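Local coordinates for extracellular solute-binding protein, family 1 (Bifidobacterium longum subsp. infantis, PDB 6FTH) that probably captures human milk oligosaccharides outside the cell and hands them to an ABC transporter for import, at residues A272-T275 and F276-D280; K260-E264 and G265-A269. All coordinates share one frame; numbering follows the deposited sequence.

Contact 1: residues A272-T275 and F276-D280; sequences ATKT and FDACD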
ATOM      1  N   ALA A 272      -7.135  12.360  17.314  1.00 16.00           N
ATOM      2  CA  ALA A 272      -5.934  12.936  16.719  1.00 17.70           C
ATOM      3  C   ALA A 272      -4.652  12.548  17.439  1.00 19.95           C
ATOM      4  O   ALA A 272      -3.564  12.744  16.877  1.00 20.16           O
ATOM      5  CB  ALA A 272      -6.041  14.466  16.696  1.00 17.78           C
ATOM      6  N   THR A 273      -4.743  12.015  18.657  1.00 19.93           N
ATOM      7  CA  THR A 273      -3.562  11.645  19.422  1.00 20.48           C
ATOM      8  C   THR A 273      -3.446  10.154  19.678  1.00 24.99           C
ATOM      9  O   THR A 273      -2.405   9.711  20.182  1.00 25.50           O
ATOM     10  CB  THR A 273      -3.508  12.406  20.764  1.00 22.36           C
ATOM     11  OG1 THR A 273      -4.738  12.247  21.484  1.00 25.69           O
ATOM     12  CG2 THR A 273      -3.245  13.887  20.523  1.00 23.14           C
ATOM     13  N   LYS A 274      -4.458   9.371  19.318  1.00 23.22           N
ATOM     14  CA  LYS A 274      -4.428   7.930  19.538  1.00 23.37           C
ATOM     15  C   LYS A 274      -3.411   7.292  18.600  1.00 25.67           C
ATOM     16  O   LYS A 274      -3.347   7.630  17.418  1.00 22.05           O
ATOM     17  CB  LYS A 274      -5.815   7.347  19.234  1.00 23.80           C
ATOM     18  CG  LYS A 274      -6.904   7.729  20.224  1.00 30.76           C
ATOM     19  CD  LYS A 274      -7.133   6.619  21.269  1.00 34.29           C
ATOM     20  CE  LYS A 274      -7.906   5.430  20.686  1.00 34.48           C
ATOM     21  NZ  LYS A 274      -9.334   5.783  20.375  1.00 27.39           N
ATOM     22  N   THR A 275      -2.623   6.346  19.105  1.00 21.99           N
ATOM     23  CA  THR A 275      -1.712   5.618  18.223  1.00 24.42           C
ATOM     24  C   THR A 275      -2.512   4.763  17.243  1.00 21.53           C
ATOM     25  O   THR A 275      -3.650   4.373  17.520  1.00 20.25           O
ATOM     26  CB  THR A 275      -0.793   4.696  19.032  1.00 26.65           C
ATOM     27  OG1 THR A 275      -1.560   3.613  19.570  1.00 28.89           O
ATOM     28  CG2 THR A 275      -0.111   5.459  20.177  1.00 27.67           C
ATOM     29  N   PHE A 276      -1.908   4.455  16.088  1.00 23.48           N
ATOM     30  CA  PHE A 276      -2.559   3.531  15.166  1.00 21.86           C
ATOM     31  C   PHE A 276      -2.869   2.205  15.851  1.00 25.93           C
ATOM     32  O   PHE A 276      -3.921   1.602  15.603  1.00 21.38           O
ATOM     33  CB  PHE A 276      -1.693   3.281  13.924  1.00 21.99           C
ATOM     34  CG  PHE A 276      -1.612   4.449  12.978  1.00 23.43           C
ATOM     35  CD1 PHE A 276      -2.321   5.606  13.211  1.00 21.45           C
ATOM     36  CD2 PHE A 276      -0.833   4.369  11.839  1.00 28.15           C
ATOM     37  CE1 PHE A 276      -2.238   6.687  12.339  1.00 22.32           C
ATOM     38  CE2 PHE A 276      -0.761   5.442  10.955  1.00 30.26           C
ATOM     39  CZ  PHE A 276      -1.469   6.600  11.221  1.00 21.20           C
ATOM     40  N   ASP A 277      -1.961   1.727  16.712  1.00 26.42           N
ATOM     41  CA  ASP A 277      -2.210   0.471  17.423  1.00 27.28           C
ATOM     42  C   ASP A 277      -3.418   0.592  18.350  1.00 22.66           C
ATOM     43  O   ASP A 277      -4.266  -0.305  18.413  1.00 24.15           O
ATOM     44  CB  ASP A 277      -0.958   0.062  18.211  1.00 33.82           C
ATOM     45  CG  ASP A 277       0.198  -0.391  17.313  1.00 38.47           C
ATOM     46  OD1 ASP A 277      -0.034  -0.693  16.128  1.00 40.35           O
ATOM     47  OD2 ASP A 277       1.350  -0.457  17.801  1.00 40.23           O
ATOM     48  N   ALA A 278      -3.509   1.694  19.095  1.00 23.20           N
ATOM     49  CA  ALA A 278      -4.646   1.877  19.988  1.00 24.66           C
ATOM     50  C   ALA A 278      -5.940   1.928  19.202  1.00 24.11           C
ATOM     51  O   ALA A 278      -6.961   1.391  19.636  1.00 22.74           O
ATOM     52  CB  ALA A 278      -4.478   3.163  20.798  1.00 28.71           C
ATOM     53  N   CYS A 279      -5.912   2.569  18.032  1.00 23.59           N
ATOM     54  CA  CYS A 279      -7.103   2.630  17.200  1.00 22.19           C
ATOM     55  C   CYS A 279      -7.499   1.236  16.735  1.00 22.52           C
ATOM     56  O   CYS A 279      -8.679   0.865  16.797  1.00 21.74           O
ATOM     57  CB  CYS A 279      -6.834   3.578  16.024  1.00 23.57           C
ATOM     58  SG  CYS A 279      -8.256   3.918  14.940  1.00 21.30           S
ATOM     59  N   ASP A 280      -6.518   0.427  16.323  1.00 21.72           N
ATOM     60  CA  ASP A 280      -6.793  -0.959  15.962  1.00 22.02           C
ATOM     61  C   ASP A 280      -7.366  -1.736  17.140  1.00 22.88           C
ATOM     62  O   ASP A 280      -8.261  -2.571  16.967  1.00 22.53           O
ATOM     63  CB  ASP A 280      -5.511  -1.642  15.500  1.00 24.82           C
ATOM     64  CG  ASP A 280      -5.098  -1.237  14.102  1.00 31.02           C
ATOM     65  OD1 ASP A 280      -5.924  -0.633  13.379  1.00 29.17           O
ATOM     66  OD2 ASP A 280      -3.940  -1.534  13.739  1.00 28.82           O
TER

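Contact 2: residues K260-E264 and G265-A269; sequences KLISE and GLIPA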
ATOM      1  N   LYS A 260     -18.237  18.035  12.075  1.00 15.43           N
ATOM      2  CA  LYS A 260     -19.609  17.849  12.507  1.00 17.20           C
ATOM      3  C   LYS A 260     -19.744  16.541  13.271  1.00 20.51           C
ATOM      4  O   LYS A 260     -20.265  16.509  14.391  1.00 18.02           O
ATOM      5  CB  LYS A 260     -20.547  17.879  11.298  1.00 16.91           C
ATOM      6  CG  LYS A 260     -22.034  17.804  11.686  1.00 21.74           C
ATOM      7  CD  LYS A 260     -22.959  17.759  10.475  1.00 24.05           C
ATOM      8  CE  LYS A 260     -24.422  17.969  10.912  1.00 31.56           C
ATOM      9  NZ  LYS A 260     -25.406  17.654   9.839  1.00 37.02           N
ATOM     10  N   LEU A 261     -19.233  15.454  12.696  1.00 15.00           N
ATOM     11  CA  LEU A 261     -19.298  14.156  13.354  1.00 15.80           C
ATOM     12  C   LEU A 261     -18.604  14.185  14.709  1.00 17.36           C
ATOM     13  O   LEU A 261     -19.140  13.675  15.704  1.00 16.72           O
ATOM     14  CB  LEU A 261     -18.656  13.092  12.473  1.00 13.87           C
ATOM     15  CG  LEU A 261     -19.305  12.806  11.110  1.00 17.30           C
ATOM     16  CD1 LEU A 261     -18.703  11.537  10.458  1.00 14.69           C
ATOM     17  CD2 LEU A 261     -20.802  12.693  11.163  1.00 19.48           C
ATOM     18  N   ILE A 262     -17.384  14.730  14.753  1.00 15.45           N
ATOM     19  CA  ILE A 262     -16.627  14.810  16.003  1.00 16.21           C
ATOM     20  C   ILE A 262     -17.387  15.627  17.037  1.00 20.63           C
ATOM     21  O   ILE A 262     -17.491  15.234  18.208  1.00 19.75           O
ATOM     22  CB  ILE A 262     -15.213  15.369  15.734  1.00 18.07           C
ATOM     23  CG1 ILE A 262     -14.365  14.335  15.002  1.00 18.38           C
ATOM     24  CG2 ILE A 262     -14.502  15.748  17.048  1.00 20.38           C
ATOM     25  CD1 ILE A 262     -13.115  14.909  14.353  1.00 15.17           C
ATOM     26  N   SER A 263     -17.947  16.762  16.623  1.00 17.64           N
ATOM     27  CA  SER A 263     -18.658  17.637  17.549  1.00 20.36           C
ATOM     28  C   SER A 263     -19.916  16.974  18.103  1.00 23.89           C
ATOM     29  O   SER A 263     -20.378  17.341  19.191  1.00 21.70           O
ATOM     30  CB  SER A 263     -18.995  18.956  16.845  1.00 21.82           C
ATOM     31  OG  SER A 263     -20.112  18.830  15.984  1.00 24.67           O
ATOM     32  N   GLU A 264     -20.456  15.987  17.388  1.00 19.21           N
ATOM     33  CA  GLU A 264     -21.622  15.226  17.802  1.00 20.27           C
ATOM     34  C   GLU A 264     -21.261  13.967  18.578  1.00 18.12           C
ATOM     35  O   GLU A 264     -22.156  13.179  18.900  1.00 21.56           O
ATOM     36  CB  GLU A 264     -22.481  14.892  16.569  1.00 19.46           C
ATOM     37  CG  GLU A 264     -23.107  16.136  15.937  1.00 19.29           C
ATOM     38  CD  GLU A 264     -23.928  15.871  14.696  1.00 24.11           C
ATOM     39  OE1 GLU A 264     -23.573  14.994  13.869  1.00 20.52           O
ATOM     40  OE2 GLU A 264     -24.940  16.566  14.520  1.00 25.60           O
ATOM     41  N   GLY A 265     -19.987  13.759  18.906  1.00 17.18           N
ATOM     42  CA  GLY A 265     -19.598  12.578  19.636  1.00 18.47           C
ATOM     43  C   GLY A 265     -19.656  11.304  18.834  1.00 19.28           C
ATOM     44  O   GLY A 265     -19.764  10.216  19.417  1.00 21.04           O
ATOM     45  N   LEU A 266     -19.589  11.392  17.501  1.00 17.43           N
ATOM     46  CA  LEU A 266     -19.682  10.205  16.662  1.00 15.54           C
ATOM     47  C   LEU A 266     -18.329   9.617  16.290  1.00 17.65           C
ATOM     48  O   LEU A 266     -18.277   8.501  15.755  1.00 15.90           O
ATOM     49  CB  LEU A 266     -20.483  10.528  15.414  1.00 14.25           C
ATOM     50  CG  LEU A 266     -21.853  11.173  15.684  1.00 15.00           C
ATOM     51  CD1 LEU A 266     -22.561  11.622  14.428  1.00 16.88           C
ATOM     52  CD2 LEU A 266     -22.770  10.221  16.462  1.00 16.89           C
ATOM     53  N   ILE A 267     -17.251  10.343  16.559  1.00 15.12           N
ATOM     54  CA  ILE A 267     -15.867   9.910  16.427  1.00 16.49           C
ATOM     55  C   ILE A 267     -15.179  10.253  17.746  1.00 16.19           C
ATOM     56  O   ILE A 267     -15.512  11.289  18.332  1.00 17.70           O
ATOM     57  CB  ILE A 267     -15.210  10.640  15.241  1.00 14.88           C
ATOM     58  CG1 ILE A 267     -15.836  10.143  13.938  1.00 16.22           C
ATOM     59  CG2 ILE A 267     -13.703  10.482  15.279  1.00 16.33           C
ATOM     60  CD1 ILE A 267     -15.400  10.881  12.668  1.00 15.35           C
ATOM     61  N   PRO A 268     -14.220   9.458  18.243  1.00 16.73           N
ATOM     62  CA  PRO A 268     -13.615   9.783  19.549  1.00 16.80           C
ATOM     63  C   PRO A 268     -12.966  11.158  19.547  1.00 21.80           C
ATOM     64  O   PRO A 268     -12.267  11.539  18.603  1.00 16.82           O
ATOM     65  CB  PRO A 268     -12.584   8.672  19.748  1.00 17.79           C
ATOM     66  CG  PRO A 268     -13.150   7.503  18.968  1.00 18.63           C
ATOM     67  CD  PRO A 268     -13.744   8.156  17.741  1.00 16.79           C
ATOM     68  N   ALA A 269     -13.207  11.906  20.631  1.00 21.54           N
ATOM     69  CA  ALA A 269     -12.675  13.259  20.737  1.00 21.87           C
ATOM     70  C   ALA A 269     -11.151  13.283  20.685  1.00 19.31           C
ATOM     71  O   ALA A 269     -10.573  14.271  20.228  1.00 19.92           O
ATOM     72  CB  ALA A 269     -13.166  13.908  22.034  1.00 24.53           C
TER
HETATM   73  O   HOH W   1     -16.115  13.512  19.863  1.00 21.30           O

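Contact 1: residues A272-T275 and F276-D280
T275 holds the first turn of helix 276-284 with two hydrogen bonds, one from its side chain and one from its backbone. The side-chain bond is the cap: A278 N gives its N-H to T275 OG1 at 2.8 Å, with an angle of 160° at the hydrogen. The threonine can reach it because OG1 sits between its own backbone N and carbonyl carbon (chi1 70°), which puts the oxygen next to the first-turn N-H groups, with CG2 anti to the carbonyl carbon. One residue further on, C279 N donates to T275 O at 2.9 Å; this i to i+4 bond, the first of the helix, is straight at the hydrogen (160°), with the donor nearly in line with the C=O. D280 N repeats the pattern on F276 O.

The packing is slighter. Two CB atoms make van der Waals contact with the capping residue's oxygens: A278 CB comes within 3.2 Å of T275 OG1, a snug fit beside the capping bond, and C279 CB lies 3.6 Å from T275 O. C279 also packs on N200. The apolar touch is K274 CE, 4.1 Å from A278 CB.

Charge enters through the end of that lysine: K274 NZ forms a salt bridge with D282 on helix 276-284, one turn beyond A278, and the chain bends at chi2, chi3 and chi4, consistent with that reach. F276 points its CB bond away from the loop, although CB still lies 3.7 Å from T275 C; its ring has R202 as cation-pi partner, with K203 and T209 also against it.

A threonine whose OG1 accepts the N-H three residues ahead is the classic N-cap, here at the point where the loop after helix 249-263 turns into helix 276-284.

Contact 2: residues K260-E264 and G265-A269
L266 and I267 fold back onto the last turn of helix 249-263. L266 CD1 meets L261 CD2 at 3.9 Å, the leucines crossing at about a right angle, and the same methyl lies 3.6 Å from E264 OE1; E264 OE2 has a long, weak ion pair with K181. I267 straddles two residues: its CD1 rests on L261 CB, while its CB faces I262 CG1 at 3.8 Å. An alanine at L266 would probably open a gap beside L261 CD2 and E264 OE1.

Behind these side chains stands a Schellman motif. L266 N donates to L261 O at 2.9 Å, and G265 N to I262 O at 3.0 Å, approaching from above the carbonyl plane. G265 reverses the chain with phi 72°, where a CB would clash with E264 O. A water donates to both I262 O and I267 O, bridging helix end and loop, and S263 OG turns back to K260 O at 2.8 Å. I267 N is buried without a partner in the model.

Further out, helix 173-185 packs on L261 and L266 and pairs K260 with E177; on the strand 197-199 side, L266 shares backbone hydrogen bonds with M199, and I267 packs against it.

Overall arrangement
Contact 2 comes first along the chain and ends helix 249-263; contact 1 follows and begins helix 276-284. The two are joined in series by a short loop, their centres about 16 Å apart, and their segments touch nowhere else. Both lie on the same side of the chain's centre, contact 1 about 19 Å from it and contact 2 about 28 Å, the first a surface contact and the second partly buried. Their surroundings meet around 197-202: M199 and I201 lie against contact 2, R202 against contact 1, and N200 touches both. Thus one helix stops beside strand 197-199, outermost in its sheet within this chain, and the next starts against the loop that follows.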